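Local coordinates for Non-structural polyprotein (Sindbis virus, PDB 4GUA) that is a P2/3 precursor fragment that probably cleaves the viral polyprotein through its nsP2 cysteine protease and also carries the macro and zinc-binding domains of nsP3, at residues N257-G262 and R310-S315; V281-R286 and M512-E517; A365-R370 and H409-D414; N429-V434 and P449-G454. All blocks are in the same frame, centred on the assembly; numbering follows the deposited sequence.

Contact 1: N257-G262 and R310-S315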
loop_
_atom_site.group_PDB
_atom_site.type_symbol
_atom_site.label_atom_id
_atom_site.label_comp_id
_atom_site.label_asym_id
_atom_site.label_seq_id
_atom_site.Cartn_x
_atom_site.Cartn_y
_atom_site.Cartn_z
ATOM N N ASN A 257 -17.602 -10.762 7.957
ATOM C CA ASN A 257 -18.398 -11.820 8.575
ATOM C C ASN A 257 -19.478 -12.300 7.623
ATOM O O ASN A 257 -19.916 -13.437 7.695
ATOM C CB ASN A 257 -19.041 -11.343 9.880
ATOM C CG ASN A 257 -18.024 -11.034 10.953
ATOM O OD1 ASN A 257 -16.994 -11.703 11.064
ATOM N ND2 ASN A 257 -18.306 -10.018 11.755
ATOM N N CYS A 258 -19.907 -11.415 6.735
ATOM C CA CYS A 258 -21.001 -11.704 5.814
ATOM C C CYS A 258 -20.555 -12.181 4.425
ATOM O O CYS A 258 -21.376 -12.263 3.515
ATOM C CB CYS A 258 -21.907 -10.486 5.696
ATOM S SG CYS A 258 -22.505 -9.906 7.311
ATOM N N LEU A 259 -19.264 -12.453 4.250
ATOM C CA LEU A 259 -18.720 -12.769 2.932
ATOM C C LEU A 259 -18.239 -14.216 2.799
ATOM O O LEU A 259 -17.491 -14.700 3.641
ATOM C CB LEU A 259 -17.553 -11.830 2.633
ATOM C CG LEU A 259 -17.085 -11.750 1.178
ATOM C CD1 LEU A 259 -18.217 -11.369 0.243
ATOM C CD2 LEU A 259 -15.940 -10.759 1.058
ATOM N N ASN A 260 -18.673 -14.903 1.743
ATOM C CA ASN A 260 -18.191 -16.257 1.450
ATOM C C ASN A 260 -16.777 -16.267 0.904
ATOM O O ASN A 260 -16.348 -15.310 0.264
ATOM C CB ASN A 260 -19.077 -16.940 0.413
ATOM C CG ASN A 260 -20.374 -17.439 0.986
ATOM O OD1 ASN A 260 -20.411 -17.968 2.101
ATOM N ND2 ASN A 260 -21.451 -17.285 0.224
ATOM N N PRO A 261 -16.052 -17.372 1.123
ATOM C CA PRO A 261 -14.733 -17.509 0.498
ATOM C C PRO A 261 -14.816 -17.363 -1.023
ATOM O O PRO A 261 -15.807 -17.768 -1.631
ATOM C CB PRO A 261 -14.284 -18.923 0.902
ATOM C CG PRO A 261 -15.446 -19.555 1.589
ATOM C CD PRO A 261 -16.344 -18.467 2.057
ATOM N N GLY A 262 -13.791 -16.769 -1.623
ATOM C CA GLY A 262 -13.809 -16.473 -3.042
ATOM C C GLY A 262 -14.732 -15.312 -3.370
ATOM O O GLY A 262 -14.921 -14.964 -4.539
ATOM N N ARG A 310 -11.259 -8.649 -4.530
ATOM C CA ARG A 310 -11.783 -9.819 -5.240
ATOM C C ARG A 310 -11.260 -11.142 -4.684
ATOM O O ARG A 310 -10.050 -11.307 -4.498
ATOM C CB ARG A 310 -11.398 -9.750 -6.717
ATOM C CG ARG A 310 -12.044 -8.639 -7.505
ATOM C CD ARG A 310 -11.616 -8.704 -8.966
ATOM N NE ARG A 310 -12.033 -7.519 -9.701
ATOM C CZ ARG A 310 -13.281 -7.292 -10.093
ATOM N NH1 ARG A 310 -14.239 -8.171 -9.818
ATOM N NH2 ARG A 310 -13.579 -6.187 -10.758
ATOM N N GLN A 311 -12.170 -12.101 -4.496
ATOM C CA GLN A 311 -11.803 -13.444 -4.051
ATOM C C GLN A 311 -11.155 -13.523 -2.672
ATOM O O GLN A 311 -9.928 -13.615 -2.559
ATOM C CB GLN A 311 -10.896 -14.119 -5.071
ATOM C CG GLN A 311 -11.553 -14.399 -6.395
ATOM C CD GLN A 311 -10.609 -15.104 -7.340
ATOM O OE1 GLN A 311 -10.801 -16.271 -7.667
ATOM N NE2 GLN A 311 -9.567 -14.396 -7.777
ATOM N N LEU A 312 -11.980 -13.460 -1.628
ATOM C CA LEU A 312 -11.479 -13.517 -0.258
ATOM C C LEU A 312 -11.072 -14.931 0.115
ATOM O O LEU A 312 -11.910 -15.825 0.153
ATOM C CB LEU A 312 -12.609 -13.112 0.692
ATOM C CG LEU A 312 -12.450 -13.465 2.176
ATOM C CD1 LEU A 312 -11.503 -12.497 2.849
ATOM C CD2 LEU A 312 -13.798 -13.464 2.870
ATOM N N ASP A 313 -9.777 -15.139 0.347
ATOM C CA ASP A 313 -9.292 -16.326 1.051
ATOM C C ASP A 313 -8.805 -16.030 2.481
ATOM O O ASP A 313 -8.404 -16.942 3.214
ATOM C CB ASP A 313 -8.212 -17.035 0.236
ATOM C CG ASP A 313 -7.014 -16.155 -0.035
ATOM O OD1 ASP A 313 -6.875 -15.109 0.635
ATOM O OD2 ASP A 313 -6.209 -16.502 -0.928
ATOM N N ASN A 314 -8.823 -14.756 2.863
ATOM C CA ASN A 314 -8.317 -14.319 4.168
ATOM C C ASN A 314 -6.928 -14.882 4.484
ATOM O O ASN A 314 -6.685 -15.437 5.556
ATOM C CB ASN A 314 -9.292 -14.701 5.286
ATOM C CG ASN A 314 -8.933 -14.063 6.616
ATOM O OD1 ASN A 314 -8.412 -12.950 6.667
ATOM N ND2 ASN A 314 -9.189 -14.780 7.699
ATOM N N SER A 315 -6.006 -14.702 3.551
ATOM C CA SER A 315 -4.655 -15.216 3.704
ATOM C C SER A 315 -3.920 -14.440 4.795
ATOM O O SER A 315 -4.223 -13.282 5.091
ATOM C CB SER A 315 -3.887 -15.112 2.384
ATOM O OG SER A 315 -2.541 -15.537 2.535
#
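Gly262 and Leu312 join these two chain corners by one backbone hydrogen bond, from Gly262 N to Leu312 O (2.8 Å, 163° at the hydrogen). Two CA-H...O contacts accompany it. Pro261 CA lies 3.3 Å from Leu312 O, so that carbonyl serves both residues, and Gln311 CA faces Gly262 O at 3.5 Å. The chain bends at both sites: Gly262 takes a positive phi (73°), which glycine adopts easily for want of a side chain, while the proline before it stiffens the approach.

The apolar part belongs to two leucines whose branched ends cross obliquely. Leu312 turns CG away from its backbone N (chi1 163°) and so carries CD2 over to Leu259 CD2, 3.9 Å away; CB of Leu312 meets that same methyl of Leu259. Leucine suits both places, which are buried and lined here by apolar groups such as Phe288.

In the seven-stranded sheet, whose order matches the methyltransferase-like fold, strand 305-312 runs antiparallel between strands 263-269 and 288-294. Leu312 pairs on with Gly263, Gln311 bonds to Val289, and Phe288 of strand 288-294 touches both leucines.

Contact 2: V281-R286 and M512-E517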
loop_
_atom_site.group_PDB
_atom_site.type_symbol
_atom_site.label_atom_id
_atom_site.label_comp_id
_atom_site.label_asym_id
_atom_site.label_seq_id
_atom_site.Cartn_x
_atom_site.Cartn_y
_atom_site.Cartn_z
ATOM N N VAL A 281 -6.429 -0.327 4.390
ATOM C CA VAL A 281 -6.673 -0.863 3.069
ATOM C C VAL A 281 -5.646 -1.950 2.780
ATOM O O VAL A 281 -5.930 -2.902 2.059
ATOM C CB VAL A 281 -6.623 0.251 2.009
ATOM C CG1 VAL A 281 -6.552 -0.332 0.609
ATOM C CG2 VAL A 281 -7.848 1.137 2.146
ATOM N N THR A 282 -4.454 -1.812 3.350
ATOM C CA THR A 282 -3.407 -2.806 3.141
ATOM C C THR A 282 -3.741 -4.107 3.872
ATOM O O THR A 282 -3.640 -5.195 3.306
ATOM C CB THR A 282 -2.040 -2.294 3.617
ATOM O OG1 THR A 282 -1.630 -1.199 2.798
ATOM C CG2 THR A 282 -1.001 -3.389 3.530
ATOM N N ALA A 283 -4.120 -4.000 5.139
ATOM C CA ALA A 283 -4.478 -5.181 5.920
ATOM C C ALA A 283 -5.663 -5.886 5.276
ATOM O O ALA A 283 -5.714 -7.113 5.192
ATOM C CB ALA A 283 -4.818 -4.783 7.338
ATOM N N LEU A 284 -6.609 -5.087 4.803
ATOM C CA LEU A 284 -7.827 -5.598 4.200
ATOM C C LEU A 284 -7.479 -6.299 2.898
ATOM O O LEU A 284 -8.008 -7.363 2.586
ATOM C CB LEU A 284 -8.791 -4.440 3.950
ATOM C CG LEU A 284 -10.216 -4.795 3.543
ATOM C CD1 LEU A 284 -10.830 -5.841 4.454
ATOM C CD2 LEU A 284 -11.038 -3.533 3.568
ATOM N N ALA A 285 -6.567 -5.694 2.152
ATOM C CA ALA A 285 -6.163 -6.199 0.849
ATOM C C ALA A 285 -5.412 -7.518 0.993
ATOM O O ALA A 285 -5.477 -8.377 0.119
ATOM C CB ALA A 285 -5.293 -5.180 0.148
ATOM N N ARG A 286 -4.680 -7.670 2.089
ATOM C CA ARG A 286 -3.908 -8.883 2.304
ATOM C C ARG A 286 -4.827 -10.117 2.266
ATOM O O ARG A 286 -4.383 -11.229 1.967
ATOM C CB ARG A 286 -3.140 -8.824 3.639
ATOM C CG ARG A 286 -1.634 -8.865 3.434
ATOM C CD ARG A 286 -0.771 -8.893 4.707
ATOM N NE ARG A 286 -1.398 -8.457 5.955
ATOM C CZ ARG A 286 -1.390 -7.205 6.409
ATOM N NH1 ARG A 286 -0.825 -6.232 5.705
ATOM N NH2 ARG A 286 -1.971 -6.920 7.565
ATOM N N MET A 512 -10.800 -13.092 11.134
ATOM C CA MET A 512 -11.191 -12.082 10.169
ATOM C C MET A 512 -10.805 -10.662 10.574
ATOM O O MET A 512 -11.158 -9.706 9.887
ATOM C CB MET A 512 -12.701 -12.176 9.934
ATOM C CG MET A 512 -13.099 -12.192 8.472
ATOM S SD MET A 512 -12.304 -13.493 7.503
ATOM C CE MET A 512 -13.716 -14.208 6.667
ATOM N N GLU A 513 -10.102 -10.511 11.690
ATOM C CA GLU A 513 -9.752 -9.181 12.171
ATOM C C GLU A 513 -8.823 -8.498 11.154
ATOM O O GLU A 513 -7.998 -9.154 10.505
ATOM C CB GLU A 513 -9.104 -9.261 13.561
ATOM C CG GLU A 513 -9.476 -8.098 14.503
ATOM C CD GLU A 513 -10.880 -8.261 15.157
ATOM O OE1 GLU A 513 -11.330 -9.416 15.368
ATOM O OE2 GLU A 513 -11.547 -7.229 15.423
ATOM N N ILE A 514 -8.961 -7.184 11.014
ATOM C CA ILE A 514 -8.076 -6.412 10.153
ATOM C C ILE A 514 -7.028 -5.739 11.026
ATOM O O ILE A 514 -7.315 -4.733 11.678
ATOM C CB ILE A 514 -8.891 -5.300 9.442
ATOM C CG1 ILE A 514 -9.986 -5.919 8.575
ATOM C CG2 ILE A 514 -8.000 -4.402 8.602
ATOM C CD1 ILE A 514 -11.039 -4.931 8.133
ATOM N N ASP A 515 -5.792 -6.231 11.004
ATOM C CA ASP A 515 -4.786 -5.641 11.875
ATOM C C ASP A 515 -3.968 -4.674 11.043
ATOM O O ASP A 515 -3.087 -5.073 10.292
ATOM C CB ASP A 515 -3.876 -6.729 12.456
ATOM C CG ASP A 515 -3.071 -6.247 13.655
ATOM O OD1 ASP A 515 -3.084 -5.029 13.934
ATOM O OD2 ASP A 515 -2.431 -7.090 14.324
ATOM N N ASP A 516 -4.248 -3.387 11.219
ATOM C CA ASP A 516 -3.596 -2.360 10.422
ATOM C C ASP A 516 -2.331 -1.828 11.088
ATOM O O ASP A 516 -1.563 -1.103 10.458
ATOM C CB ASP A 516 -4.570 -1.222 10.119
ATOM C CG ASP A 516 -5.269 -0.705 11.354
ATOM O OD1 ASP A 516 -5.411 -1.467 12.334
ATOM O OD2 ASP A 516 -5.702 0.463 11.338
ATOM N N GLU A 517 -2.111 -2.185 12.353
ATOM C CA GLU A 517 -0.882 -1.804 13.048
ATOM C C GLU A 517 0.267 -2.771 12.749
ATOM O O GLU A 517 1.421 -2.352 12.630
ATOM C CB GLU A 517 -1.115 -1.669 14.549
ATOM C CG GLU A 517 -1.116 -2.986 15.315
ATOM C CD GLU A 517 -0.455 -2.901 16.683
ATOM O OE1 GLU A 517 0.027 -1.809 17.070
ATOM O OE2 GLU A 517 -0.437 -3.938 17.380
#
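Ala283 and Ile514 make the tight half of this contact, where an irregular chain lies against the helix. The small CB of Ala283 points at the chain and lets it come close: Ile514 CG2 and Asp515 O both stand 3.4 Å from it, and Asp516 CA is not much farther off. Alanine's single methyl suits a place where the CA atoms of Ala283 and Asp516 come within 5.4 Å. Isoleucine serves with both branches. With chi1 at -61°, CG2 lies opposite the backbone N and reaches Ala283, while the longer CG1 branch carries CD1 to Leu284 CD1 at 3.8 Å, on the next residue of the helix.

The other half is polar and looser. The guanidinium of Arg286 presents its edge to the chain, with Asp515 O near its plane and 3.5 Å from NH2. The carboxylate of Asp515 is not met by that guanidinium; its OD1 takes a weak bond from Glu517 N. Partly exposed Asp516 sends its side chain off to a salt bridge with Lys249.

Helix 275-286 is thus covered on one side by the chain linking helix 488-502 to strand 519-520. Its other sides meet helix 237-257, through Val281 on Leu248, and strand 305-312, where Leu284 and Ala285 rest on Phe309.

Contact 3: A365-R370 and H409-D414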
loop_
_atom_site.group_PDB
_atom_site.type_symbol
_atom_site.label_atom_id
_atom_site.label_comp_id
_atom_site.label_asym_id
_atom_site.label_seq_id
_atom_site.Cartn_x
_atom_site.Cartn_y
_atom_site.Cartn_z
ATOM N N ALA A 365 13.484 -11.831 -23.689
ATOM C CA ALA A 365 14.594 -11.119 -24.285
ATOM C C ALA A 365 15.917 -11.535 -23.684
ATOM O O ALA A 365 15.965 -12.356 -22.770
ATOM C CB ALA A 365 14.392 -9.633 -24.093
ATOM N N ASN A 366 16.989 -10.953 -24.212
ATOM C CA ASN A 366 18.309 -11.078 -23.619
ATOM C C ASN A 366 18.843 -9.676 -23.342
ATOM O O ASN A 366 18.373 -8.703 -23.934
ATOM C CB ASN A 366 19.260 -11.845 -24.537
ATOM C CG ASN A 366 19.454 -11.169 -25.872
ATOM O OD1 ASN A 366 20.031 -10.083 -25.951
ATOM N ND2 ASN A 366 18.978 -11.807 -26.933
ATOM N N PRO A 367 19.831 -9.568 -22.444
ATOM C CA PRO A 367 20.353 -8.281 -21.975
ATOM C C PRO A 367 20.844 -7.361 -23.092
ATOM O O PRO A 367 20.826 -6.140 -22.910
ATOM C CB PRO A 367 21.524 -8.688 -21.084
ATOM C CG PRO A 367 21.209 -10.057 -20.651
ATOM C CD PRO A 367 20.514 -10.699 -21.800
ATOM N N LEU A 368 21.292 -7.933 -24.207
ATOM C CA LEU A 368 21.869 -7.149 -25.297
ATOM C C LEU A 368 20.816 -6.583 -26.245
ATOM O O LEU A 368 21.130 -5.761 -27.111
ATOM C CB LEU A 368 22.845 -8.010 -26.101
ATOM C CG LEU A 368 24.115 -8.467 -25.386
ATOM C CD1 LEU A 368 24.958 -9.319 -26.314
ATOM C CD2 LEU A 368 24.908 -7.266 -24.903
ATOM N N GLY A 369 19.572 -7.024 -26.077
ATOM C CA GLY A 369 18.469 -6.555 -26.898
ATOM C C GLY A 369 18.625 -6.994 -28.343
ATOM O O GLY A 369 18.145 -6.325 -29.254
ATOM N N ARG A 370 19.304 -8.120 -28.549
ATOM C CA ARG A 370 19.508 -8.682 -29.883
ATOM C C ARG A 370 18.492 -9.782 -30.178
ATOM O O ARG A 370 17.999 -10.437 -29.258
ATOM C CB ARG A 370 20.919 -9.246 -30.005
ATOM C CG ARG A 370 22.022 -8.209 -29.874
ATOM C CD ARG A 370 23.363 -8.794 -30.292
ATOM N NE ARG A 370 24.477 -7.890 -30.020
ATOM C CZ ARG A 370 25.752 -8.266 -29.964
ATOM N NH1 ARG A 370 26.089 -9.539 -30.142
ATOM N NH2 ARG A 370 26.695 -7.368 -29.711
ATOM N N HIS A 409 10.223 -5.745 -23.879
ATOM C CA HIS A 409 11.307 -6.713 -23.818
ATOM C C HIS A 409 11.624 -6.996 -22.357
ATOM O O HIS A 409 12.116 -6.126 -21.642
ATOM C CB HIS A 409 12.551 -6.162 -24.529
ATOM C CG HIS A 409 12.316 -5.791 -25.963
ATOM N ND1 HIS A 409 12.778 -6.554 -27.012
ATOM C CD2 HIS A 409 11.677 -4.735 -26.520
ATOM C CE1 HIS A 409 12.427 -5.988 -28.154
ATOM N NE2 HIS A 409 11.760 -4.882 -27.883
ATOM N N ALA A 410 11.339 -8.216 -21.913
ATOM C CA ALA A 410 11.588 -8.592 -20.528
ATOM C C ALA A 410 12.709 -9.621 -20.468
ATOM O O ALA A 410 12.634 -10.667 -21.109
ATOM C CB ALA A 410 10.311 -9.147 -19.899
ATOM N N VAL A 411 13.734 -9.339 -19.672
ATOM C CA VAL A 411 14.909 -10.202 -19.620
ATOM C C VAL A 411 14.955 -11.039 -18.350
ATOM O O VAL A 411 15.230 -10.537 -17.259
ATOM C CB VAL A 411 16.208 -9.374 -19.692
ATOM C CG1 VAL A 411 17.427 -10.292 -19.725
ATOM C CG2 VAL A 411 16.185 -8.452 -20.908
ATOM N N GLY A 412 14.700 -12.331 -18.515
ATOM C CA GLY A 412 14.789 -13.271 -17.417
ATOM C C GLY A 412 16.235 -13.648 -17.170
ATOM O O GLY A 412 17.094 -13.439 -18.026
ATOM N N PRO A 413 16.513 -14.213 -15.992
ATOM C CA PRO A 413 17.864 -14.668 -15.664
ATOM C C PRO A 413 18.247 -15.934 -16.409
ATOM O O PRO A 413 17.388 -16.786 -16.636
ATOM C CB PRO A 413 17.762 -14.974 -14.168
ATOM C CG PRO A 413 16.332 -15.315 -13.959
ATOM C CD PRO A 413 15.594 -14.373 -14.856
ATOM N N ASP A 414 19.522 -16.054 -16.769
ATOM C CA ASP A 414 20.069 -17.327 -17.218
ATOM C C ASP A 414 20.496 -18.113 -15.971
ATOM O O ASP A 414 21.368 -17.678 -15.214
ATOM C CB ASP A 414 21.266 -17.083 -18.139
ATOM C CG ASP A 414 21.820 -18.362 -18.728
ATOM O OD1 ASP A 414 21.450 -19.456 -18.247
ATOM O OD2 ASP A 414 22.622 -18.275 -19.680
#
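With chi1 at -176°, Val411 places CG1 opposite its backbone N and CG2 opposite its carbonyl carbon, which turns CG1 to Pro367 and CG2 to Asn366 and Ala365 in the loop 365-370. CG1 meets the ring of Pro367, 3.7 Å from its CD, with the two side chains at about a right angle. CG2 sits 3.7 Å from Asn366 O and 3.8 Å from Ala365 CB. A beta-branched residue can touch three neighbours in this way from one short side chain. His409 meets Ala365 CB with its own CB (4.0 Å); its chi1 of -57° sends the ring off to Thr400 and Phe387.

Ala365 N bonds to Ala410 O (3.0 Å), prolonging the parallel pairing of strands 360-364 and 405-410 in the central mixed sheet of the macro domain. The loop after the first of these strands borders the nucleotide pocket in macro domains that bind ADP-ribose; here Asn366 ND2 bonds to a buffer molecule, MES.

Asn366 also opens a type I turn ending at Gly369, with Pro367 suited by its fixed phi to the second place. Its OD1 receives weak bonds from Leu368 N and Arg370 N, and ND2 gives a hydrogen bond to Arg370 O (2.9 Å). Gly369 ends the turn with a positive phi, which a residue without a side chain adopts easily.

Contact 4: N429-V434 and P449-G454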
loop_
_atom_site.group_PDB
_atom_site.type_symbol
_atom_site.label_atom_id
_atom_site.label_comp_id
_atom_site.label_asym_id
_atom_site.label_seq_id
_atom_site.Cartn_x
_atom_site.Cartn_y
_atom_site.Cartn_z
ATOM N N ASN A 429 11.431 -10.268 -10.719
ATOM C CA ASN A 429 11.573 -8.837 -10.964
ATOM C C ASN A 429 11.285 -8.457 -12.410
ATOM O O ASN A 429 10.750 -7.381 -12.682
ATOM C CB ASN A 429 12.983 -8.371 -10.587
ATOM C CG ASN A 429 13.132 -8.101 -9.104
ATOM O OD1 ASN A 429 12.159 -8.109 -8.354
ATOM N ND2 ASN A 429 14.357 -7.849 -8.675
ATOM N N ALA A 430 11.644 -9.342 -13.332
ATOM C CA ALA A 430 11.352 -9.132 -14.741
ATOM C C ALA A 430 9.850 -9.070 -14.907
ATOM O O ALA A 430 9.325 -8.151 -15.550
ATOM C CB ALA A 430 11.931 -10.252 -15.585
ATOM N N TYR A 431 9.160 -10.048 -14.319
ATOM C CA TYR A 431 7.696 -10.067 -14.353
ATOM C C TYR A 431 7.072 -8.829 -13.692
ATOM O O TYR A 431 6.079 -8.293 -14.183
ATOM C CB TYR A 431 7.150 -11.329 -13.687
ATOM C CG TYR A 431 7.163 -12.570 -14.562
ATOM C CD1 TYR A 431 6.393 -12.640 -15.720
ATOM C CD2 TYR A 431 7.915 -13.686 -14.206
ATOM C CE1 TYR A 431 6.390 -13.781 -16.509
ATOM C CE2 TYR A 431 7.917 -14.827 -14.987
ATOM C CZ TYR A 431 7.153 -14.872 -16.138
ATOM O OH TYR A 431 7.151 -16.010 -16.917
ATOM N N HIS A 432 7.645 -8.376 -12.582
ATOM C CA HIS A 432 7.121 -7.198 -11.891
ATOM C C HIS A 432 7.279 -5.960 -12.757
ATOM O O HIS A 432 6.451 -5.050 -12.702
ATOM C CB HIS A 432 7.827 -6.980 -10.553
ATOM C CG HIS A 432 7.253 -7.789 -9.430
ATOM N ND1 HIS A 432 5.902 -7.833 -9.161
ATOM C CD2 HIS A 432 7.845 -8.588 -8.512
ATOM C CE1 HIS A 432 5.688 -8.625 -8.125
ATOM N NE2 HIS A 432 6.851 -9.093 -7.712
ATOM N N ALA A 433 8.356 -5.925 -13.537
ATOM C CA ALA A 433 8.627 -4.803 -14.427
ATOM C C ALA A 433 7.613 -4.783 -15.568
ATOM O O ALA A 433 7.125 -3.718 -15.961
ATOM C CB ALA A 433 10.035 -4.901 -14.971
ATOM N N VAL A 434 7.297 -5.962 -16.100
ATOM C CA VAL A 434 6.237 -6.076 -17.093
ATOM C C VAL A 434 4.960 -5.491 -16.497
ATOM O O VAL A 434 4.263 -4.708 -17.138
ATOM C CB VAL A 434 5.989 -7.547 -17.512
ATOM C CG1 VAL A 434 4.754 -7.659 -18.398
ATOM C CG2 VAL A 434 7.211 -8.125 -18.220
ATOM N N PRO A 449 5.023 -14.783 -22.733
ATOM C CA PRO A 449 5.539 -16.148 -22.650
ATOM C C PRO A 449 6.034 -16.445 -21.244
ATOM O O PRO A 449 6.029 -15.540 -20.415
ATOM C CB PRO A 449 6.716 -16.109 -23.619
ATOM C CG PRO A 449 7.262 -14.742 -23.434
ATOM C CD PRO A 449 6.068 -13.845 -23.175
ATOM N N LEU A 450 6.486 -17.664 -20.978
ATOM C CA LEU A 450 7.033 -17.959 -19.665
ATOM C C LEU A 450 8.528 -17.713 -19.715
ATOM O O LEU A 450 9.269 -18.459 -20.347
ATOM C CB LEU A 450 6.744 -19.400 -19.249
ATOM C CG LEU A 450 5.276 -19.785 -19.058
ATOM C CD1 LEU A 450 5.167 -21.198 -18.503
ATOM C CD2 LEU A 450 4.571 -18.806 -18.144
ATOM N N LEU A 451 8.968 -16.669 -19.025
ATOM C CA LEU A 451 10.365 -16.276 -19.061
ATOM C C LEU A 451 11.256 -17.353 -18.465
ATOM O O LEU A 451 10.883 -18.033 -17.507
ATOM C CB LEU A 451 10.555 -14.956 -18.313
ATOM C CG LEU A 451 9.761 -13.771 -18.880
ATOM C CD1 LEU A 451 9.989 -12.512 -18.061
ATOM C CD2 LEU A 451 10.130 -13.514 -20.336
ATOM N N SER A 452 12.430 -17.510 -19.067
ATOM C CA SER A 452 13.478 -18.397 -18.562
ATOM C C SER A 452 13.094 -19.867 -18.550
ATOM O O SER A 452 13.655 -20.632 -17.769
ATOM C CB SER A 452 13.887 -17.996 -17.139
ATOM O OG SER A 452 14.396 -16.678 -17.084
ATOM N N THR A 453 12.134 -20.273 -19.374
ATOM C CA THR A 453 11.838 -21.698 -19.497
ATOM C C THR A 453 12.467 -22.413 -20.702
ATOM O O THR A 453 12.518 -23.642 -20.730
ATOM C CB THR A 453 10.321 -21.915 -19.582
ATOM O OG1 THR A 453 9.838 -21.454 -20.850
ATOM C CG2 THR A 453 9.608 -21.171 -18.458
ATOM N N GLY A 454 12.961 -21.661 -21.680
ATOM C CA GLY A 454 13.526 -22.271 -22.872
ATOM C C GLY A 454 14.978 -22.708 -22.863
ATOM O O GLY A 454 15.315 -23.850 -23.174
#
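Tyr431 and Leu451, which lose the most surface here, pin a loop of the macro domain to helix 420-440. The loop follows strand 445-448 and corresponds to the one that wraps the phosphates in ADP-ribose-binding macro domains; in this crystal, Ser452 N and Gly454 N make weak bonds to a MES molecule.

With CG beside its backbone N (chi1 -81°), Tyr431 sends its ring from the helix towards the loop and lays it beside the side chain of Leu451, the two running in opposite directions. Leu451 CD1 stands over the middle of the ring, 4.1 Å from its centroid and 10° off the normal, a CH-pi contact, while CG of Leu451 approaches Tyr431 CZ. A tyrosine suits the place with both its parts: the ring packs against Leu451, and the buried hydroxyl accepts a bond from Leu451 N (2.9 Å, 150° at the hydrogen) and is hydrogen-bonded to Ser466 OG. Two partners should fix the ring's position, and Cys469, Leu470 and Ala473 of helix 463-474 pack against it.

The same CD1 of Leu451 touches Ala430 CB at 3.9 Å, where a small residue leaves room for the methyl. Leu451 and Ser452 are the middle residues of a type II turn from Leu450 to Thr453, Ser452 having a positive phi. Across that turn Thr453 OG1 bonds to Leu450 O at 3.1 Å.

How the contacts relate
The contacts fall into two pairs. Contacts 1 and 2, with centres about 13 Å apart, meet where Met512 CE lies 3.9 Å from Leu312 CD2. Their segments alternate along the chain, and segment 512-517 of nsP3 packs beside the seven-stranded sheet. Contacts 3 and 4 share the macro domain, about 9 Å between centres; Pro413 O and Ser452 OG, 3.0 Å apart, probably form a hydrogen bond. MES is hydrogen-bonded to Asn366 of contact 3 and weakly to Ser452 and Gly454 of contact 4, which probably marks the pocket. Centres of the two pairs are about 30 to 39 Å apart, with nearest atoms about 14 Å apart for contacts 2 and 4. Contacts 3 and 4 lie within the loop closed by contact 2.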